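PDB 4ZRX: F5/8 type C domain protein from Bacteroides ovatus, which probably hydrolyses terminal alpha-L-fucose from glycans and carries an F5/8 type C domain that may bind sugar. Local coordinates for residues N6-V12 with R29-T33; T237-A241 with Q399-A403. One frame throughout, in Å; residues are numbered along the deposited sequence.

In the fold
Contacts 1 and 2 lie side by side, their centres about 14 Å apart, on the same side of the chain's centre. Contact 1 pairs the N-terminal segment 6-12 with 29-33. Contact 2 joins the loop 237-241 of the fucosidase domain to 399-403, at the start of strand 401-410, in a four-stranded antiparallel sheet. Arg400 connects them: its NH2 packs 3.6 Å from CG of Arg29 and 3.8 Å from CE1 of Tyr7. Leu30 CD2 also meets Ala241 CB at 4.0 Å. Strand 279-290 touches residues of both contacts. The 1,2-ethanediol at contact 1 bonds to Pro32 O and probably comes from the crystallisation liquor.

Contact 1 of 2, residues N6-V12 with R29-T33; sequences NYYVKHV and RLVPT. With EDO (1,2-ethanediol), chain C.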
loop_
_atom_site.group_PDB
_atom_site.type_symbol
_atom_site.label_atom_id
_atom_site.label_comp_id
_atom_site.label_asym_id
_atom_site.label_seq_id
_atom_site.Cartn_x
_atom_site.Cartn_y
_atom_site.Cartn_z
ATOM N N ASN A 6 -18.994 14.890 -26.867
ATOM C CA ASN A 6 -19.626 13.811 -26.130
ATOM C C ASN A 6 -18.610 12.879 -25.416
ATOM O O ASN A 6 -17.473 12.752 -25.853
ATOM C CB ASN A 6 -20.462 12.936 -27.053
ATOM C CG ASN A 6 -19.621 12.258 -28.124
ATOM O OD1 ASN A 6 -19.096 12.941 -29.026
ATOM N ND2 ASN A 6 -19.483 10.937 -28.046
ATOM N N TYR A 7 -19.100 12.215 -24.384
ATOM C CA TYR A 7 -18.288 11.348 -23.536
ATOM C C TYR A 7 -18.964 9.995 -23.410
ATOM O O TYR A 7 -20.206 9.880 -23.500
ATOM C CB TYR A 7 -18.075 11.989 -22.159
ATOM C CG TYR A 7 -17.473 13.370 -22.293
ATOM C CD1 TYR A 7 -16.122 13.535 -22.532
ATOM C CD2 TYR A 7 -18.272 14.510 -22.271
ATOM C CE1 TYR A 7 -15.560 14.801 -22.707
ATOM C CE2 TYR A 7 -17.715 15.787 -22.448
ATOM C CZ TYR A 7 -16.367 15.908 -22.661
ATOM O OH TYR A 7 -15.854 17.138 -22.880
ATOM N N TYR A 8 -18.150 8.978 -23.190
ATOM C CA TYR A 8 -18.625 7.624 -22.971
ATOM C C TYR A 8 -18.501 7.305 -21.509
ATOM O O TYR A 8 -17.372 7.308 -20.966
ATOM C CB TYR A 8 -17.747 6.644 -23.741
ATOM C CG TYR A 8 -17.624 7.038 -25.165
ATOM C CD1 TYR A 8 -18.740 6.927 -26.022
ATOM C CD2 TYR A 8 -16.445 7.548 -25.687
ATOM C CE1 TYR A 8 -18.642 7.280 -27.354
ATOM C CE2 TYR A 8 -16.374 7.925 -27.042
ATOM C CZ TYR A 8 -17.463 7.776 -27.853
ATOM O OH TYR A 8 -17.356 8.193 -29.172
ATOM N N VAL A 9 -19.603 7.046 -20.827
ATOM C CA VAL A 9 -19.551 6.752 -19.394
ATOM C C VAL A 9 -19.164 5.286 -19.192
ATOM O O VAL A 9 -19.889 4.401 -19.601
ATOM C CB VAL A 9 -20.879 7.103 -18.663
ATOM C CG1 VAL A 9 -20.800 6.802 -17.224
ATOM C CG2 VAL A 9 -21.232 8.574 -18.842
ATOM N N LYS A 10 -17.994 5.061 -18.542
ATOM C CA LYS A 10 -17.532 3.751 -18.004
ATOM C C LYS A 10 -17.037 2.732 -18.991
ATOM O O LYS A 10 -16.111 1.966 -18.678
ATOM C CB LYS A 10 -18.572 3.133 -17.046
ATOM C CG LYS A 10 -18.054 1.999 -16.201
ATOM C CD LYS A 10 -19.139 1.565 -15.200
ATOM C CE LYS A 10 -18.861 0.200 -14.572
ATOM N NZ LYS A 10 -19.903 -0.108 -13.536
ATOM N N HIS A 11 -17.631 2.707 -20.186
ATOM C CA HIS A 11 -17.238 1.764 -21.234
ATOM C C HIS A 11 -17.403 2.375 -22.595
ATOM O O HIS A 11 -18.335 3.162 -22.804
ATOM C CB HIS A 11 -18.088 0.495 -21.057
ATOM C CG HIS A 11 -17.892 -0.536 -22.105
ATOM N ND1 HIS A 11 -18.928 -0.943 -22.918
ATOM C CD2 HIS A 11 -16.816 -1.272 -22.468
ATOM C CE1 HIS A 11 -18.490 -1.884 -23.738
ATOM N NE2 HIS A 11 -17.218 -2.107 -23.484
ATOM N N VAL A 12 -16.477 2.063 -23.487
ATOM C CA VAL A 12 -16.641 2.376 -24.884
ATOM C C VAL A 12 -16.165 1.201 -25.720
ATOM O O VAL A 12 -15.167 0.597 -25.421
ATOM C CB VAL A 12 -15.877 3.688 -25.269
ATOM C CG1 VAL A 12 -14.337 3.596 -25.026
ATOM C CG2 VAL A 12 -16.137 4.051 -26.707
ATOM N N ARG A 29 -12.238 10.352 -24.336
ATOM C CA ARG A 29 -13.535 10.826 -23.887
ATOM C C ARG A 29 -14.293 9.812 -23.085
ATOM O O ARG A 29 -15.501 9.924 -22.880
ATOM C CB ARG A 29 -14.338 11.271 -25.109
ATOM C CG ARG A 29 -13.713 12.479 -25.746
ATOM C CD ARG A 29 -14.471 12.922 -26.978
ATOM N NE ARG A 29 -14.299 11.963 -28.058
ATOM C CZ ARG A 29 -15.238 11.147 -28.527
ATOM N NH1 ARG A 29 -16.470 11.130 -28.026
ATOM N NH2 ARG A 29 -14.943 10.324 -29.521
ATOM N N LEU A 30 -13.563 8.818 -22.571
ATOM C CA LEU A 30 -14.106 7.834 -21.668
ATOM C C LEU A 30 -14.014 8.357 -20.237
ATOM O O LEU A 30 -12.949 8.797 -19.818
ATOM C CB LEU A 30 -13.321 6.551 -21.808
ATOM C CG LEU A 30 -13.598 5.404 -20.845
ATOM C CD1 LEU A 30 -15.024 4.891 -21.031
ATOM C CD2 LEU A 30 -12.616 4.287 -21.075
ATOM N N VAL A 31 -15.111 8.322 -19.510
ATOM C CA VAL A 31 -15.248 9.038 -18.257
ATOM C C VAL A 31 -15.861 8.151 -17.139
ATOM O O VAL A 31 -16.560 7.223 -17.444
ATOM C CB VAL A 31 -16.055 10.335 -18.404
ATOM C CG1 VAL A 31 -15.432 11.213 -19.429
ATOM C CG2 VAL A 31 -17.514 10.060 -18.686
ATOM N N PRO A 32 -15.556 8.420 -15.858
ATOM C CA PRO A 32 -16.186 7.673 -14.743
ATOM C C PRO A 32 -17.685 7.929 -14.606
ATOM O O PRO A 32 -18.202 8.992 -15.014
ATOM C CB PRO A 32 -15.462 8.210 -13.470
ATOM C CG PRO A 32 -14.855 9.542 -13.920
ATOM C CD PRO A 32 -14.571 9.406 -15.373
ATOM N N THR A 33 -18.385 6.956 -14.015
ATOM C CA THR A 33 -19.737 7.210 -13.483
ATOM C C THR A 33 -19.632 8.194 -12.346
ATOM O O THR A 33 -18.562 8.364 -11.769
ATOM C CB THR A 33 -20.364 5.911 -12.939
ATOM O OG1 THR A 33 -19.602 5.439 -11.831
ATOM C CG2 THR A 33 -20.406 4.855 -13.951
HETATM C C1 EDO C . -18.655 12.008 -12.987
HETATM O O1 EDO C . -20.003 12.378 -13.298
HETATM C C2 EDO C . -17.689 12.457 -14.060
HETATM O O2 EDO C . -17.619 11.553 -15.159
#
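Tyr8 and Val9 pair with Leu30 and Val31 as a two-stranded parallel beta-sheet near the N-terminus. Three backbone hydrogen bonds hold the pairing. Tyr8 N donates to Arg29 O (2.8 Å), Val31 N to Tyr8 O, and Lys10 N to Val31 O.

The polar side-chain contacts gather at Arg29. Its chain bends at chi3 (-70°), and the guanidinium reaches back to segment 6-12. NH1 donates to Asn6 O at 2.9 Å. This bond is nearly straight and lies in the guanidinium plane, but it meets the carbonyl from above its plane. NH2 gives Tyr8 OH a more bent bond of 3.2 Å and also forms a salt bridge with Asp25. With NH1 and NH2 both engaged, the group is probably limited in rotation.

The apolar contacts lie on two faces of the sheet. On one, Val9 CG2 meets Val31 CG2 at 4.0 Å. On the other, Tyr8 CB meets Leu30 CD1 at 4.2 Å. Beyond the end of the strands, Val9 CG1 and Lys10 CD both touch Thr33 CG2. The Lys10 amine goes on to Asp222 and Asp223. Val12 CG2 covers one face of the Tyr8 ring, 3.6 Å above the plane and over its centre.

Contact 2 of 2, residues T237-A241 with Q399-A403; sequences TEWNA and QRVEA
Glu238 O receives a hydrogen bond from Gln399 NE2, the first of two that this glutamine makes to the loop 237-241. The contact is a buried junction between the loop leading to strand 241-242 and the start of strand 401-410 in a four-stranded antiparallel sheet. The bond is 2.9 Å long and almost straight, at 177°. Glu238 O lies in the amide plane of Gln399, and Asn322 ND2 is a second donor to this oxygen. The Glu238 carboxylate points elsewhere, to Arg225 and Arg235.

Trp239 supplies most of the loop's packing surface. Its six-membered ring extends toward segment 399-403. CE3 lies 3.5 Å from Gln399 CD, with the ring and amide planes 32° apart. CZ3 comes to 3.6 Å from Gln399 O, which sits at the ring edge. Farther along that edge, CH2 meets Glu402 CG at 3.7 Å. Only the aliphatic part of Glu402 serves here; its carboxylate pairs with Arg271 and Arg447.

Asn240 N makes the second bond, to Gln399 OE1, at 2.8 Å. The donor lies in the carbonyl plane, on a lone pair. Gln399 can span the gap because its chain is fully extended, with CG anti to the backbone N (chi1 -174°). Putting an alanine at Gln399 would probably leave Asn240 N without its acceptor and open a gap beside Trp239. The Asn240 side chain turns instead to Ser285. Ala241 follows, with its CB directed toward Gln399.

One amide uses both its ends, giving to one backbone carbonyl and taking from the N-H of the next peptide, at Asn240. This pairing fixes which end is oxygen and satisfies buried polar groups of a loop without regular structure.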
loop_
_atom_site.group_PDB
_atom_site.type_symbol
_atom_site.label_atom_id
_atom_site.label_comp_id
_atom_site.label_asym_id
_atom_site.label_seq_id
_atom_site.Cartn_x
_atom_site.Cartn_y
_atom_site.Cartn_z
ATOM N N THR A 237 2.911 5.318 -14.334
ATOM C CA THR A 237 2.047 5.531 -15.481
ATOM C C THR A 237 0.794 4.709 -15.210
ATOM O O THR A 237 0.832 3.463 -15.333
ATOM C CB THR A 237 2.684 5.036 -16.736
ATOM O OG1 THR A 237 3.916 5.691 -16.974
ATOM C CG2 THR A 237 1.773 5.186 -17.976
ATOM N N GLU A 238 -0.276 5.393 -14.757
ATOM C CA GLU A 238 -1.500 4.716 -14.347
ATOM C C GLU A 238 -2.672 5.185 -15.202
ATOM O O GLU A 238 -3.186 6.325 -15.006
ATOM C CB GLU A 238 -1.771 4.926 -12.869
ATOM C CG GLU A 238 -2.937 4.058 -12.323
ATOM C CD GLU A 238 -2.628 2.578 -12.233
ATOM O OE1 GLU A 238 -1.818 2.137 -11.373
ATOM O OE2 GLU A 238 -3.165 1.763 -13.044
ATOM N N TRP A 239 -3.045 4.331 -16.153
ATOM C CA TRP A 239 -4.202 4.530 -17.054
ATOM C C TRP A 239 -5.446 3.928 -16.408
ATOM O O TRP A 239 -5.554 2.714 -16.257
ATOM C CB TRP A 239 -3.964 3.865 -18.404
ATOM C CG TRP A 239 -3.051 4.653 -19.249
ATOM C CD1 TRP A 239 -1.760 4.381 -19.520
ATOM C CD2 TRP A 239 -3.325 5.927 -19.852
ATOM N NE1 TRP A 239 -1.211 5.377 -20.246
ATOM C CE2 TRP A 239 -2.144 6.339 -20.477
ATOM C CE3 TRP A 239 -4.443 6.748 -19.913
ATOM C CZ2 TRP A 239 -2.027 7.539 -21.148
ATOM C CZ3 TRP A 239 -4.331 7.965 -20.571
ATOM C CH2 TRP A 239 -3.109 8.334 -21.202
ATOM N N ASN A 240 -6.366 4.786 -15.989
ATOM C CA ASN A 240 -7.656 4.318 -15.506
ATOM C C ASN A 240 -8.672 4.161 -16.595
ATOM O O ASN A 240 -9.727 3.554 -16.402
ATOM C CB ASN A 240 -8.093 5.194 -14.354
ATOM C CG ASN A 240 -7.259 4.943 -13.097
ATOM O OD1 ASN A 240 -6.711 3.833 -12.917
ATOM N ND2 ASN A 240 -7.147 5.914 -12.286
ATOM N N ALA A 241 -8.381 4.737 -17.756
ATOM C CA ALA A 241 -9.019 4.361 -19.000
ATOM C C ALA A 241 -8.136 3.202 -19.525
ATOM O O ALA A 241 -7.047 3.429 -20.045
ATOM C CB ALA A 241 -9.026 5.544 -20.005
ATOM N N GLN A 399 -9.226 10.926 -19.324
ATOM C CA GLN A 399 -7.825 10.922 -18.944
ATOM C C GLN A 399 -6.988 11.110 -20.186
ATOM O O GLN A 399 -7.041 10.282 -21.062
ATOM C CB GLN A 399 -7.463 9.578 -18.255
ATOM C CG GLN A 399 -6.050 9.641 -17.732
ATOM C CD GLN A 399 -5.588 8.423 -17.017
ATOM O OE1 GLN A 399 -6.352 7.509 -16.736
ATOM N NE2 GLN A 399 -4.336 8.459 -16.604
ATOM N N ARG A 400 -6.172 12.168 -20.249
ATOM C CA ARG A 400 -5.556 12.560 -21.528
ATOM C C ARG A 400 -4.068 12.780 -21.503
ATOM O O ARG A 400 -3.423 12.566 -22.500
ATOM C CB ARG A 400 -6.242 13.825 -22.030
ATOM C CG ARG A 400 -7.743 13.599 -22.186
ATOM C CD ARG A 400 -8.430 14.781 -22.763
ATOM N NE ARG A 400 -9.860 14.524 -22.924
ATOM C CZ ARG A 400 -10.645 15.185 -23.771
ATOM N NH1 ARG A 400 -10.169 16.180 -24.525
ATOM N NH2 ARG A 400 -11.934 14.884 -23.820
ATOM N N VAL A 401 -3.510 13.213 -20.393
ATOM C CA VAL A 401 -2.088 13.533 -20.322
ATOM C C VAL A 401 -1.252 12.267 -20.408
ATOM O O VAL A 401 -1.538 11.248 -19.789
ATOM C CB VAL A 401 -1.735 14.396 -19.100
ATOM C CG1 VAL A 401 -0.226 14.635 -18.995
ATOM C CG2 VAL A 401 -2.452 15.749 -19.208
ATOM N N GLU A 402 -0.269 12.332 -21.331
ATOM C CA GLU A 402 0.639 11.227 -21.576
ATOM C C GLU A 402 2.101 11.483 -21.188
ATOM O O GLU A 402 2.817 10.529 -20.882
ATOM C CB GLU A 402 0.573 10.813 -23.009
ATOM C CG GLU A 402 -0.764 10.268 -23.398
ATOM C CD GLU A 402 -0.901 10.022 -24.888
ATOM O OE1 GLU A 402 -0.589 10.984 -25.636
ATOM O OE2 GLU A 402 -1.309 8.869 -25.346
ATOM N N ALA A 403 2.545 12.737 -21.229
ATOM C CA ALA A 403 3.886 13.114 -20.748
ATOM C C ALA A 403 3.920 14.575 -20.383
ATOM O O ALA A 403 3.284 15.405 -21.052
ATOM C CB ALA A 403 4.927 12.844 -21.832
#